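Local coordinates for protein phenylalanyl-tRNA synthetase beta chain (Bacteroides fragilis, PDB 3IG2) that forms the core domain of the beta subunit of phenylalanine–tRNA ligase, the tetrameric enzyme that uses ATP to attach L-phenylalanine to its tRNA, at residues B[11-16]-B[87-92]; B[31-36]-B[47-52]; B[122-127]-B[188-193]; B[142-147]-B[203-208]. One frame throughout, in Å; residues are numbered along the deposited sequence.

Overall arrangement
Interactions 1 and 4 pack helices onto the large mixed sheet of the domain. Their centres lie 11 Å apart and they touch, V13 CG1 being 4.0 Å from I147 CG1. Interaction 4 also meets interaction 3: V188 CG2 is 3.8 Å from Y204 CB, and helix 190-195 leads into strand 200-207. Interactions 1 and 3 sit on opposite sides of the chain's centre, with their own centres 26 Å apart. Interaction 2 belongs to a separate small three-stranded sheet. It is nested in the loop closed by interaction 1, about 7 Å away between nearest atoms. In known relatives the beta-subunit domain resembles a class II synthetase core, while catalysis belongs to the alpha subunit.

Interaction 1: B[11-16]-B[87-92]; sequences NLVAEQ and FEFGNC
Chi1 of 72° in F87 sets CG between the backbone N and the carbonyl carbon and brings the ring to A14. In F89, chi1 of -72° sets CG beside the backbone N and brings the ring to V13. The two phenylalanines are two apart on strand 85-95, so their rings come from the same face of it. The far end of the F87 ring meets A14. CZ of F87 lies 3.9 Å from both CA and CB of A14, and CE1 of F87 is 4.0 Å from that CB. A14 is small, so the ring comes up against the helix backbone itself. Next to this, CG1 of V13 is 4.3 Å from CZ of F89, a looser touch. Both approaches to the rings are oblique. No hydrogen bond joins the two segments. The F87 ring is also packed by L17 and V18 of the same helix and by L117 of strand 109-121. W209 meets the F89 ring edge-to-face. The result is a helix laid on one face of a beta sheet by apolar side chains, as in the class II synthetase-like fold of this domain.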
loop_
_atom_site.group_PDB
_atom_site.type_symbol
_atom_site.label_atom_id
_atom_site.label_comp_id
_atom_site.label_asym_id
_atom_site.label_seq_id
_atom_site.Cartn_x
_atom_site.Cartn_y
_atom_site.Cartn_z
ATOM N N ASN B 11 -6.607 18.383 -10.277
ATOM C CA ASN B 11 -6.853 17.864 -8.941
ATOM C C ASN B 11 -6.759 16.335 -8.948
ATOM O O ASN B 11 -6.118 15.746 -8.066
ATOM C CB ASN B 11 -8.210 18.333 -8.400
ATOM C CG ASN B 11 -8.537 17.715 -7.041
ATOM O OD1 ASN B 11 -7.850 17.977 -6.041
ATOM N ND2 ASN B 11 -9.581 16.881 -7.002
ATOM N N LEU B 12 -7.359 15.706 -9.962
ATOM C CA LEU B 12 -7.373 14.251 -10.074
ATOM C C LEU B 12 -5.938 13.717 -10.211
ATOM O O LEU B 12 -5.557 12.749 -9.546
ATOM C CB LEU B 12 -8.229 13.832 -11.266
ATOM C CG LEU B 12 -9.640 13.217 -11.117
ATOM C CD1 LEU B 12 -10.297 13.325 -9.716
ATOM C CD2 LEU B 12 -10.585 13.719 -12.228
ATOM N N VAL B 13 -5.139 14.373 -11.054
ATOM C CA VAL B 13 -3.734 13.967 -11.252
ATOM C C VAL B 13 -2.881 14.172 -10.005
ATOM O O VAL B 13 -2.047 13.319 -9.680
ATOM C CB VAL B 13 -3.113 14.638 -12.497
ATOM C CG1 VAL B 13 -1.606 14.429 -12.551
ATOM C CG2 VAL B 13 -3.755 14.050 -13.774
ATOM N N ALA B 14 -3.133 15.273 -9.290
ATOM C CA ALA B 14 -2.463 15.563 -8.027
ATOM C C ALA B 14 -2.771 14.497 -6.986
ATOM O O ALA B 14 -1.853 14.016 -6.302
ATOM C CB ALA B 14 -2.851 16.938 -7.508
ATOM N N GLU B 15 -4.047 14.134 -6.858
ATOM C CA GLU B 15 -4.470 13.102 -5.910
ATOM C C GLU B 15 -3.818 11.763 -6.238
ATOM O O GLU B 15 -3.384 11.035 -5.333
ATOM C CB GLU B 15 -5.997 12.974 -5.885
ATOM C CG GLU B 15 -6.720 14.270 -5.472
ATOM C CD GLU B 15 -8.240 14.105 -5.339
ATOM O OE1 GLU B 15 -8.793 13.156 -5.939
ATOM O OE2 GLU B 15 -8.886 14.913 -4.624
ATOM N N GLN B 16 -3.741 11.444 -7.533
ATOM C CA GLN B 16 -3.123 10.204 -7.973
ATOM C C GLN B 16 -1.630 10.175 -7.661
ATOM O O GLN B 16 -1.120 9.179 -7.140
ATOM C CB GLN B 16 -3.330 10.000 -9.460
ATOM C CG GLN B 16 -2.617 8.786 -10.004
ATOM C CD GLN B 16 -2.848 8.628 -11.486
ATOM O OE1 GLN B 16 -1.962 8.906 -12.295
ATOM N NE2 GLN B 16 -4.053 8.233 -11.854
ATOM N N PHE B 87 6.271 16.767 -7.837
ATOM C CA PHE B 87 5.599 17.268 -9.014
ATOM C C PHE B 87 5.255 18.737 -8.847
ATOM O O PHE B 87 5.095 19.222 -7.722
ATOM C CB PHE B 87 4.362 16.425 -9.390
ATOM C CG PHE B 87 3.191 16.582 -8.467
ATOM C CD1 PHE B 87 2.188 17.497 -8.750
ATOM C CD2 PHE B 87 3.059 15.766 -7.335
ATOM C CE1 PHE B 87 1.090 17.640 -7.908
ATOM C CE2 PHE B 87 1.968 15.908 -6.475
ATOM C CZ PHE B 87 0.976 16.845 -6.756
ATOM N N GLU B 88 5.143 19.441 -9.971
ATOM C CA GLU B 88 4.808 20.843 -9.925
ATOM C C GLU B 88 3.972 21.189 -11.128
ATOM O O GLU B 88 4.304 20.792 -12.230
ATOM C CB GLU B 88 6.073 21.703 -9.862
ATOM C CG GLU B 88 5.786 23.213 -9.960
ATOM C CD GLU B 88 7.030 24.054 -9.755
ATOM O OE1 GLU B 88 8.146 23.464 -9.794
ATOM O OE2 GLU B 88 6.886 25.294 -9.544
ATOM N N PHE B 89 2.856 21.885 -10.889
ATOM C CA PHE B 89 2.135 22.571 -11.950
ATOM C C PHE B 89 2.578 24.029 -11.987
ATOM O O PHE B 89 2.633 24.692 -10.949
ATOM C CB PHE B 89 0.648 22.553 -11.684
ATOM C CG PHE B 89 0.012 21.224 -11.876
ATOM C CD1 PHE B 89 -0.496 20.870 -13.097
ATOM C CD2 PHE B 89 -0.114 20.346 -10.814
ATOM C CE1 PHE B 89 -1.085 19.642 -13.300
ATOM C CE2 PHE B 89 -0.719 19.098 -10.987
ATOM C CZ PHE B 89 -1.209 18.745 -12.253
ATOM N N GLY B 90 2.883 24.536 -13.172
ATOM C CA GLY B 90 3.278 25.932 -13.268
ATOM C C GLY B 90 3.351 26.458 -14.683
ATOM O O GLY B 90 3.473 25.687 -15.642
ATOM N N ASN B 91 3.258 27.776 -14.811
ATOM C CA ASN B 91 3.484 28.424 -16.091
ATOM C C ASN B 91 4.963 28.565 -16.376
ATOM O O ASN B 91 5.751 28.805 -15.444
ATOM C CB ASN B 91 2.877 29.819 -16.105
ATOM C CG ASN B 91 1.336 29.798 -16.124
ATOM O OD1 ASN B 91 0.713 30.414 -15.283
ATOM N ND2 ASN B 91 0.745 29.098 -17.077
ATOM N N CYS B 92 5.304 28.422 -17.663
ATOM C CA CYS B 92 6.587 28.826 -18.215
ATOM C C CYS B 92 6.336 29.886 -19.266
ATOM O O CYS B 92 5.217 30.064 -19.699
ATOM C CB CYS B 92 7.317 27.633 -18.847
ATOM S SG CYS B 92 7.822 26.469 -17.601
#

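Interaction 2: B[31-36]-B[47-52]; sequences TRAAYY and LVMLLN
A short 3-10 turn, residues 33-36, packs against side chains at the strand 48-49 end of a small antiparallel sheet. The sheet has three strands, with 60-61 in the middle and 30-31 and 48-49 outside. The turn comes just after strand 30-31. L47 comes just before the weakly bonded strand 48-49, and M49 lies on it. L47 fits against both A33 and Y36, and its two methyls divide the work. The Y36 ring carries the CD2 methyl of L47 on one face in a CH-pi contact. That methyl is 3.6 Å from the centroid of the Y36 ring and 14° off its normal, so it sits almost squarely over the face. Y36 brings its ring to this place with chi1 of -62°, which puts CG beside the backbone N. The other branch of L47 serves the turn itself. Its CD1 is 3.9 Å from Y36 CB and also 3.9 Å from A33 CB. The turn is closed by a backbone hydrogen bond, Y36 N to A33 O at 2.9 Å. The same A33 O lies at the edge of the Y36 ring, in its plane. The ring is further held at its polar end, where Y36 OH is hydrogen-bonded to Q63 N, and F67 meets the ring edge-to-face. C60 of the central strand touches A33, L47 and M49 as well. M49, present as selenomethionine, is more exposed. Its chain bends at chi2 and chi3, and this brings CE back to 4.1 Å from A33 CB.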
loop_
_atom_site.group_PDB
_atom_site.type_symbol
_atom_site.label_atom_id
_atom_site.label_comp_id
_atom_site.label_asym_id
_atom_site.label_seq_id
_atom_site.Cartn_x
_atom_site.Cartn_y
_atom_site.Cartn_z
ATOM N N THR B 31 13.751 33.514 -12.270
ATOM C CA THR B 31 14.881 32.585 -12.248
ATOM C C THR B 31 16.173 33.199 -12.832
ATOM O O THR B 31 16.233 34.415 -13.100
ATOM C CB THR B 31 14.493 31.279 -12.976
ATOM O OG1 THR B 31 15.442 30.251 -12.681
ATOM C CG2 THR B 31 14.438 31.499 -14.476
ATOM N N ARG B 32 17.169 32.339 -13.041
ATOM C CA ARG B 32 18.546 32.704 -13.439
ATOM C C ARG B 32 18.801 32.421 -14.927
ATOM O O ARG B 32 18.817 31.260 -15.366
ATOM C CB ARG B 32 19.524 31.907 -12.564
ATOM C CG ARG B 32 20.995 31.982 -12.918
ATOM C CD ARG B 32 21.802 31.476 -11.726
ATOM N NE ARG B 32 23.216 31.193 -12.007
ATOM C CZ ARG B 32 24.188 32.110 -12.103
ATOM N NH1 ARG B 32 23.930 33.411 -11.971
ATOM N NH2 ARG B 32 25.435 31.728 -12.356
ATOM N N ALA B 33 18.990 33.492 -15.703
ATOM C CA ALA B 33 19.238 33.400 -17.141
ATOM C C ALA B 33 20.448 32.481 -17.479
ATOM O O ALA B 33 20.447 31.785 -18.498
ATOM C CB ALA B 33 19.446 34.829 -17.739
ATOM N N ALA B 34 21.448 32.458 -16.598
ATOM C CA ALA B 34 22.685 31.713 -16.846
ATOM C C ALA B 34 22.454 30.203 -16.849
ATOM O O ALA B 34 23.248 29.466 -17.412
ATOM C CB ALA B 34 23.773 32.108 -15.840
ATOM N N TYR B 35 21.350 29.747 -16.253
ATOM C CA TYR B 35 20.984 28.351 -16.343
ATOM C C TYR B 35 20.797 27.940 -17.806
ATOM O O TYR B 35 21.013 26.802 -18.163
ATOM C CB TYR B 35 19.674 28.087 -15.616
ATOM C CG TYR B 35 19.684 28.081 -14.097
ATOM C CD1 TYR B 35 20.860 27.886 -13.364
ATOM C CD2 TYR B 35 18.480 28.231 -13.400
ATOM C CE1 TYR B 35 20.826 27.827 -11.970
ATOM C CE2 TYR B 35 18.426 28.170 -12.010
ATOM C CZ TYR B 35 19.605 27.966 -11.310
ATOM O OH TYR B 35 19.557 27.926 -9.958
ATOM N N TYR B 36 20.398 28.883 -18.651
ATOM C CA TYR B 36 20.068 28.578 -20.035
ATOM C C TYR B 36 21.262 28.706 -21.005
ATOM O O TYR B 36 21.130 28.435 -22.196
ATOM C CB TYR B 36 18.875 29.450 -20.464
ATOM C CG TYR B 36 17.633 29.176 -19.636
ATOM C CD1 TYR B 36 16.685 28.222 -20.052
ATOM C CD2 TYR B 36 17.414 29.835 -18.414
ATOM C CE1 TYR B 36 15.552 27.948 -19.285
ATOM C CE2 TYR B 36 16.282 29.564 -17.649
ATOM C CZ TYR B 36 15.358 28.616 -18.091
ATOM O OH TYR B 36 14.236 28.360 -17.335
ATOM N N LEU B 47 14.465 33.498 -23.897
ATOM C CA LEU B 47 14.107 33.837 -22.523
ATOM C C LEU B 47 13.339 35.136 -22.479
ATOM O O LEU B 47 13.626 36.056 -23.223
ATOM C CB LEU B 47 15.343 33.982 -21.632
ATOM C CG LEU B 47 16.044 32.708 -21.166
ATOM C CD1 LEU B 47 17.459 33.081 -20.646
ATOM C CD2 LEU B 47 15.220 32.016 -20.120
ATOM N N VAL B 48 12.384 35.197 -21.571
ATOM C CA VAL B 48 11.666 36.421 -21.293
ATOM C C VAL B 48 12.455 37.174 -20.233
ATOM O O VAL B 48 12.362 36.845 -19.060
ATOM C CB VAL B 48 10.241 36.085 -20.773
ATOM C CG1 VAL B 48 9.450 37.372 -20.425
ATOM C CG2 VAL B 48 9.501 35.256 -21.801
HETATM N N MSE B 49 13.199 38.199 -20.649
HETATM C CA MSE B 49 14.059 38.927 -19.746
HETATM C C MSE B 49 13.293 40.032 -19.034
HETATM O O MSE B 49 12.357 40.645 -19.594
HETATM C CB MSE B 49 15.288 39.529 -20.471
HETATM C CG MSE B 49 16.137 38.565 -21.301
HETATM SE SE MSE B 49 16.980 37.222 -20.210
HETATM C CE MSE B 49 18.251 38.406 -19.273
ATOM N N LEU B 50 13.728 40.294 -17.803
ATOM C CA LEU B 50 13.176 41.380 -17.016
ATOM C C LEU B 50 13.789 42.703 -17.423
ATOM O O LEU B 50 14.981 42.780 -17.678
ATOM C CB LEU B 50 13.399 41.136 -15.518
ATOM C CG LEU B 50 12.246 40.512 -14.723
ATOM C CD1 LEU B 50 11.881 39.157 -15.212
ATOM C CD2 LEU B 50 12.553 40.484 -13.211
ATOM N N LEU B 51 12.957 43.744 -17.468
ATOM C CA LEU B 51 13.450 45.116 -17.625
ATOM C C LEU B 51 14.339 45.542 -16.454
ATOM O O LEU B 51 15.386 46.167 -16.666
ATOM C CB LEU B 51 12.278 46.104 -17.782
ATOM C CG LEU B 51 12.712 47.545 -18.038
ATOM C CD1 LEU B 51 13.511 47.625 -19.285
ATOM C CD2 LEU B 51 11.491 48.469 -18.119
ATOM N N ASN B 52 13.908 45.220 -15.224
ATOM C CA ASN B 52 14.631 45.668 -14.040
ATOM C C ASN B 52 14.963 44.470 -13.197
ATOM O O ASN B 52 14.313 44.237 -12.182
ATOM C CB ASN B 52 13.817 46.683 -13.211
ATOM C CG ASN B 52 13.301 47.839 -14.043
ATOM O OD1 ASN B 52 12.095 48.058 -14.115
ATOM N ND2 ASN B 52 14.211 48.586 -14.683
#

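Interaction 3: B[122-127]-B[188-193]; sequences KMVSNS and VTKKML
The start of helix 190-195, with its N-cap, meets the loop that follows strand 109-121, through V124 on the loop and K190 and L193 on the helix. T189 is the N-cap residue. Its OG1 accepts a hydrogen bond from M192 N at 3.2 Å, with an angle of 153° at the hydrogen, and so caps the first turn. The loop has a small motif of its own: S125 OG accepts from S127 N at 3.2 Å, an ST turn. V124 is the loop residue that does most of the touching, and its two methyls have separate partners. CG1, placed opposite the backbone N by chi1 of 175°, meets K190. CG2 turns to L193. V124 and K190 reach toward each other tip to tip, with V124 CG1 3.8 Å from K190 CE. The lysine chain is bent at chi2 and chi4, and CG of K190 also comes within 4.1 Å of V124 CG1. The charged end continues past the valine toward the loop backbone. There K190 NZ is 3.9 Å from S125 O, too far for a hydrogen bond, though the positive charge may still be drawn weakly to the carbonyl. L193 lies nearly one helical turn further on, and its CD1 is 4.0 Å from V124 CG2. L193 is the buried part of the contact, whereas K190 and S125 are exposed. K122 and M123 pack on H156 and K177, respectively, of a second subunit. Within the chain, K190 also touches E201 and L193 touches V202, both on strand 200-207, and M192 touches L66 and F67 of helix 66-75.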
loop_
_atom_site.group_PDB
_atom_site.type_symbol
_atom_site.label_atom_id
_atom_site.label_comp_id
_atom_site.label_asym_id
_atom_site.label_seq_id
_atom_site.Cartn_x
_atom_site.Cartn_y
_atom_site.Cartn_z
ATOM N N LYS B 122 19.354 6.178 -7.781
ATOM C CA LYS B 122 20.537 5.765 -7.060
ATOM C C LYS B 122 21.526 6.895 -7.042
ATOM O O LYS B 122 21.491 7.793 -7.897
ATOM C CB LYS B 122 21.198 4.576 -7.747
ATOM C CG LYS B 122 21.728 4.895 -9.148
ATOM C CD LYS B 122 22.475 3.733 -9.800
ATOM C CE LYS B 122 21.539 2.682 -10.348
ATOM N NZ LYS B 122 20.780 3.149 -11.539
HETATM N N MSE B 123 22.451 6.805 -6.096
HETATM C CA MSE B 123 23.582 7.711 -6.049
HETATM C C MSE B 123 24.344 7.624 -7.376
HETATM O O MSE B 123 24.521 6.546 -7.921
HETATM C CB MSE B 123 24.470 7.331 -4.884
HETATM C CG MSE B 123 25.673 8.212 -4.684
HETATM SE SE MSE B 123 26.636 7.608 -3.113
HETATM C CE MSE B 123 27.737 6.242 -3.935
ATOM N N VAL B 124 24.726 8.775 -7.924
ATOM C CA VAL B 124 25.574 8.815 -9.106
ATOM C C VAL B 124 26.863 8.017 -8.839
ATOM O O VAL B 124 27.505 8.186 -7.814
ATOM C CB VAL B 124 25.899 10.285 -9.486
ATOM C CG1 VAL B 124 26.902 10.358 -10.652
ATOM C CG2 VAL B 124 24.592 11.056 -9.809
ATOM N N SER B 125 27.200 7.113 -9.750
ATOM C CA SER B 125 28.407 6.300 -9.608
ATOM C C SER B 125 28.909 5.881 -10.994
ATOM O O SER B 125 28.254 6.132 -11.998
ATOM C CB SER B 125 28.156 5.068 -8.711
ATOM O OG SER B 125 27.683 3.941 -9.449
ATOM N N ASN B 126 30.086 5.278 -11.028
ATOM C CA ASN B 126 30.697 4.814 -12.268
ATOM C C ASN B 126 30.619 3.296 -12.352
ATOM O O ASN B 126 31.408 2.660 -13.040
ATOM C CB ASN B 126 32.161 5.270 -12.340
ATOM C CG ASN B 126 32.963 4.868 -11.104
ATOM O OD1 ASN B 126 32.515 4.069 -10.286
ATOM N ND2 ASN B 126 34.160 5.416 -10.980
ATOM N N SER B 127 29.670 2.717 -11.630
ATOM C CA SER B 127 29.580 1.274 -11.546
ATOM C C SER B 127 28.812 0.733 -12.769
ATOM O O SER B 127 28.055 1.479 -13.403
ATOM C CB SER B 127 28.943 0.888 -10.206
ATOM O OG SER B 127 28.067 -0.210 -10.329
ATOM N N VAL B 188 18.079 12.671 -16.562
ATOM C CA VAL B 188 18.766 13.954 -16.627
ATOM C C VAL B 188 20.267 13.714 -16.790
ATOM O O VAL B 188 20.800 12.816 -16.171
ATOM C CB VAL B 188 18.466 14.843 -15.366
ATOM C CG1 VAL B 188 19.329 16.119 -15.319
ATOM C CG2 VAL B 188 17.000 15.184 -15.287
ATOM N N THR B 189 20.938 14.504 -17.623
ATOM C CA THR B 189 22.390 14.344 -17.817
ATOM C C THR B 189 23.179 14.491 -16.503
ATOM O O THR B 189 22.829 15.283 -15.633
ATOM C CB THR B 189 22.985 15.336 -18.854
ATOM O OG1 THR B 189 23.013 16.658 -18.309
ATOM C CG2 THR B 189 22.198 15.334 -20.157
ATOM N N LYS B 190 24.229 13.690 -16.365
ATOM C CA LYS B 190 25.160 13.784 -15.253
ATOM C C LYS B 190 25.753 15.194 -15.070
ATOM O O LYS B 190 25.851 15.690 -13.941
ATOM C CB LYS B 190 26.281 12.781 -15.472
ATOM C CG LYS B 190 26.246 11.622 -14.499
ATOM C CD LYS B 190 25.016 10.740 -14.633
ATOM C CE LYS B 190 25.263 9.384 -13.955
ATOM N NZ LYS B 190 26.525 8.706 -14.403
ATOM N N LYS B 191 26.148 15.823 -16.179
ATOM C CA LYS B 191 26.690 17.183 -16.151
ATOM C C LYS B 191 25.703 18.109 -15.440
ATOM O O LYS B 191 26.069 18.879 -14.565
ATOM C CB LYS B 191 27.026 17.653 -17.579
ATOM C CG LYS B 191 27.138 19.168 -17.792
ATOM C CD LYS B 191 27.907 19.472 -19.094
ATOM C CE LYS B 191 28.026 20.970 -19.332
ATOM N NZ LYS B 191 28.717 21.289 -20.630
HETATM N N MSE B 192 24.428 17.984 -15.775
HETATM C CA MSE B 192 23.411 18.823 -15.149
HETATM C C MSE B 192 23.159 18.562 -13.668
HETATM O O MSE B 192 22.924 19.495 -12.916
HETATM C CB MSE B 192 22.116 18.711 -15.932
HETATM C CG MSE B 192 22.204 19.596 -17.123
HETATM SE SE MSE B 192 21.325 21.219 -16.624
HETATM C CE MSE B 192 19.654 20.272 -16.959
ATOM N N LEU B 193 23.187 17.304 -13.251
ATOM C CA LEU B 193 23.067 16.988 -11.833
ATOM C C LEU B 193 24.205 17.665 -11.063
ATOM O O LEU B 193 24.003 18.243 -9.995
ATOM C CB LEU B 193 23.145 15.464 -11.639
ATOM C CG LEU B 193 22.078 14.674 -12.382
ATOM C CD1 LEU B 193 22.308 13.178 -12.265
ATOM C CD2 LEU B 193 20.739 15.063 -11.845
#

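Interaction 4: B[142-147]-B[203-208]; sequences AYVENI and YYADLN
V144 and I147 of helix 134-150 face A205 and L207 of strand 200-207. The helix and strand run nearly parallel, with 23° between their directions, and their axes approach to 10.3 Å. I147 follows V144 by three positions, so both lie on one face of the helix. A205 and L207 are two apart, so both lie on one face of the strand. V144 lies against A205: its CG2 is 3.9 Å from A205 CB. This branch is set beside the backbone N, while chi1 of 178° sends CG1 to the far side from that N. The same CG2 reaches L207 CD1 more loosely, at 4.4 Å. I147 and L207 cross obliquely. With chi1 of -71°, I147 CG1 sits beside the backbone N and CG2 lies anti to it; this CG2 touches L207 CD2 at 3.8 Å. The two methyls of L207 are therefore shared between the two helix residues, CD1 with V144 and CD2 with I147. Neighbouring strands extend the apolar surface. I147 also rests on L115 and L117 of strand 109-121, A205 touches F185 and L207 touches A183 of strand 181-188. V13 and Q16 of helix 6-19 touch I147. Y204 and D206 belong to the other face of the strand, where D206 OD1 is hydrogen-bonded to H114 ND1. This is a helix packed on one face of the domain's mixed sheet, as in the class II synthetase-like fold. All four touching residues are buried and aliphatic. With no polar bond between the segments, the contact rests on van der Waals packing and burial of apolar surface.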
loop_
_atom_site.group_PDB
_atom_site.type_symbol
_atom_site.label_atom_id
_atom_site.label_comp_id
_atom_site.label_asym_id
_atom_site.label_seq_id
_atom_site.Cartn_x
_atom_site.Cartn_y
_atom_site.Cartn_z
ATOM N N ALA B 142 5.741 4.625 -16.541
ATOM C CA ALA B 142 4.477 4.158 -15.880
ATOM C C ALA B 142 3.652 5.337 -15.260
ATOM O O ALA B 142 2.421 5.390 -15.267
ATOM C CB ALA B 142 4.738 3.002 -14.815
ATOM N N TYR B 143 4.386 6.252 -14.539
ATOM C CA TYR B 143 3.698 7.399 -13.937
ATOM C C TYR B 143 3.081 8.265 -15.044
ATOM O O TYR B 143 1.952 8.744 -14.933
ATOM C CB TYR B 143 4.638 8.227 -13.028
ATOM C CG TYR B 143 5.213 7.494 -11.815
ATOM C CD1 TYR B 143 4.389 7.093 -10.756
ATOM C CD2 TYR B 143 6.587 7.230 -11.721
ATOM C CE1 TYR B 143 4.926 6.425 -9.645
ATOM C CE2 TYR B 143 7.128 6.564 -10.619
ATOM C CZ TYR B 143 6.296 6.175 -9.587
ATOM O OH TYR B 143 6.855 5.528 -8.508
ATOM N N VAL B 144 3.814 8.452 -16.132
ATOM C CA VAL B 144 3.330 9.238 -17.271
ATOM C C VAL B 144 2.130 8.537 -17.920
ATOM O O VAL B 144 1.140 9.176 -18.231
ATOM C CB VAL B 144 4.466 9.587 -18.292
ATOM C CG1 VAL B 144 3.806 10.393 -19.492
ATOM C CG2 VAL B 144 5.633 10.355 -17.664
ATOM N N GLU B 145 2.205 7.215 -18.070
ATOM C CA GLU B 145 1.132 6.447 -18.730
ATOM C C GLU B 145 -0.168 6.572 -17.933
ATOM O O GLU B 145 -1.251 6.753 -18.493
ATOM C CB GLU B 145 1.508 4.980 -18.878
ATOM C CG GLU B 145 0.266 4.099 -19.107
ATOM C CD GLU B 145 0.550 2.782 -19.751
ATOM O OE1 GLU B 145 1.697 2.326 -19.757
ATOM O OE2 GLU B 145 -0.413 2.175 -20.263
ATOM N N ASN B 146 -0.043 6.516 -16.608
ATOM C CA ASN B 146 -1.210 6.549 -15.731
ATOM C C ASN B 146 -1.825 7.935 -15.644
ATOM O O ASN B 146 -3.051 8.078 -15.481
ATOM C CB ASN B 146 -0.864 5.960 -14.369
ATOM C CG ASN B 146 -0.752 4.452 -14.424
ATOM O OD1 ASN B 146 -1.485 3.801 -15.185
ATOM N ND2 ASN B 146 0.165 3.884 -13.637
ATOM N N ILE B 147 -0.981 8.950 -15.797
ATOM C CA ILE B 147 -1.474 10.312 -15.967
ATOM C C ILE B 147 -2.258 10.407 -17.265
ATOM O O ILE B 147 -3.392 10.916 -17.267
ATOM C CB ILE B 147 -0.354 11.372 -15.933
ATOM C CG1 ILE B 147 0.188 11.501 -14.514
ATOM C CG2 ILE B 147 -0.904 12.724 -16.322
ATOM C CD1 ILE B 147 1.499 12.224 -14.432
ATOM N N TYR B 203 15.111 11.436 -12.716
ATOM C CA TYR B 203 14.290 11.111 -13.881
ATOM C C TYR B 203 13.228 12.178 -13.873
ATOM O O TYR B 203 12.609 12.432 -12.841
ATOM C CB TYR B 203 13.721 9.690 -13.766
ATOM C CG TYR B 203 14.790 8.771 -13.255
ATOM C CD1 TYR B 203 14.617 8.038 -12.088
ATOM C CD2 TYR B 203 16.033 8.705 -13.899
ATOM C CE1 TYR B 203 15.634 7.239 -11.595
ATOM C CE2 TYR B 203 17.047 7.907 -13.417
ATOM C CZ TYR B 203 16.839 7.181 -12.268
ATOM O OH TYR B 203 17.854 6.409 -11.798
ATOM N N TYR B 204 13.077 12.839 -15.018
ATOM C CA TYR B 204 12.301 14.056 -15.120
ATOM C C TYR B 204 11.324 13.945 -16.269
ATOM O O TYR B 204 11.695 13.497 -17.361
ATOM C CB TYR B 204 13.248 15.261 -15.356
ATOM C CG TYR B 204 12.557 16.535 -15.746
ATOM C CD1 TYR B 204 11.746 17.216 -14.835
ATOM C CD2 TYR B 204 12.722 17.079 -17.019
ATOM C CE1 TYR B 204 11.115 18.373 -15.184
ATOM C CE2 TYR B 204 12.097 18.256 -17.379
ATOM C CZ TYR B 204 11.278 18.895 -16.461
ATOM O OH TYR B 204 10.659 20.083 -16.798
ATOM N N ALA B 205 10.094 14.381 -16.030
ATOM C CA ALA B 205 9.066 14.438 -17.088
ATOM C C ALA B 205 8.499 15.844 -17.191
ATOM O O ALA B 205 8.276 16.507 -16.166
ATOM C CB ALA B 205 7.920 13.402 -16.815
ATOM N N ASP B 206 8.271 16.300 -18.413
ATOM C CA ASP B 206 7.617 17.590 -18.634
ATOM C C ASP B 206 6.405 17.293 -19.499
ATOM O O ASP B 206 6.537 16.883 -20.643
ATOM C CB ASP B 206 8.582 18.555 -19.325
ATOM C CG ASP B 206 7.937 19.883 -19.760
ATOM O OD1 ASP B 206 6.746 20.153 -19.546
ATOM O OD2 ASP B 206 8.649 20.701 -20.350
ATOM N N LEU B 207 5.217 17.480 -18.951
ATOM C CA LEU B 207 3.997 17.289 -19.746
ATOM C C LEU B 207 3.428 18.658 -20.065
ATOM O O LEU B 207 3.271 19.502 -19.163
ATOM C CB LEU B 207 2.962 16.471 -18.994
ATOM C CG LEU B 207 3.161 14.959 -18.851
ATOM C CD1 LEU B 207 4.474 14.608 -18.145
ATOM C CD2 LEU B 207 1.956 14.340 -18.151
ATOM N N ASN B 208 3.134 18.866 -21.343
ATOM C CA ASN B 208 2.538 20.098 -21.838
ATOM C C ASN B 208 1.034 20.041 -21.620
ATOM O O ASN B 208 0.262 19.652 -22.497
ATOM C CB ASN B 208 2.932 20.327 -23.313
ATOM C CG ASN B 208 4.444 20.184 -23.535
ATOM O OD1 ASN B 208 5.228 21.115 -23.300
ATOM N ND2 ASN B 208 4.861 19.004 -23.975
#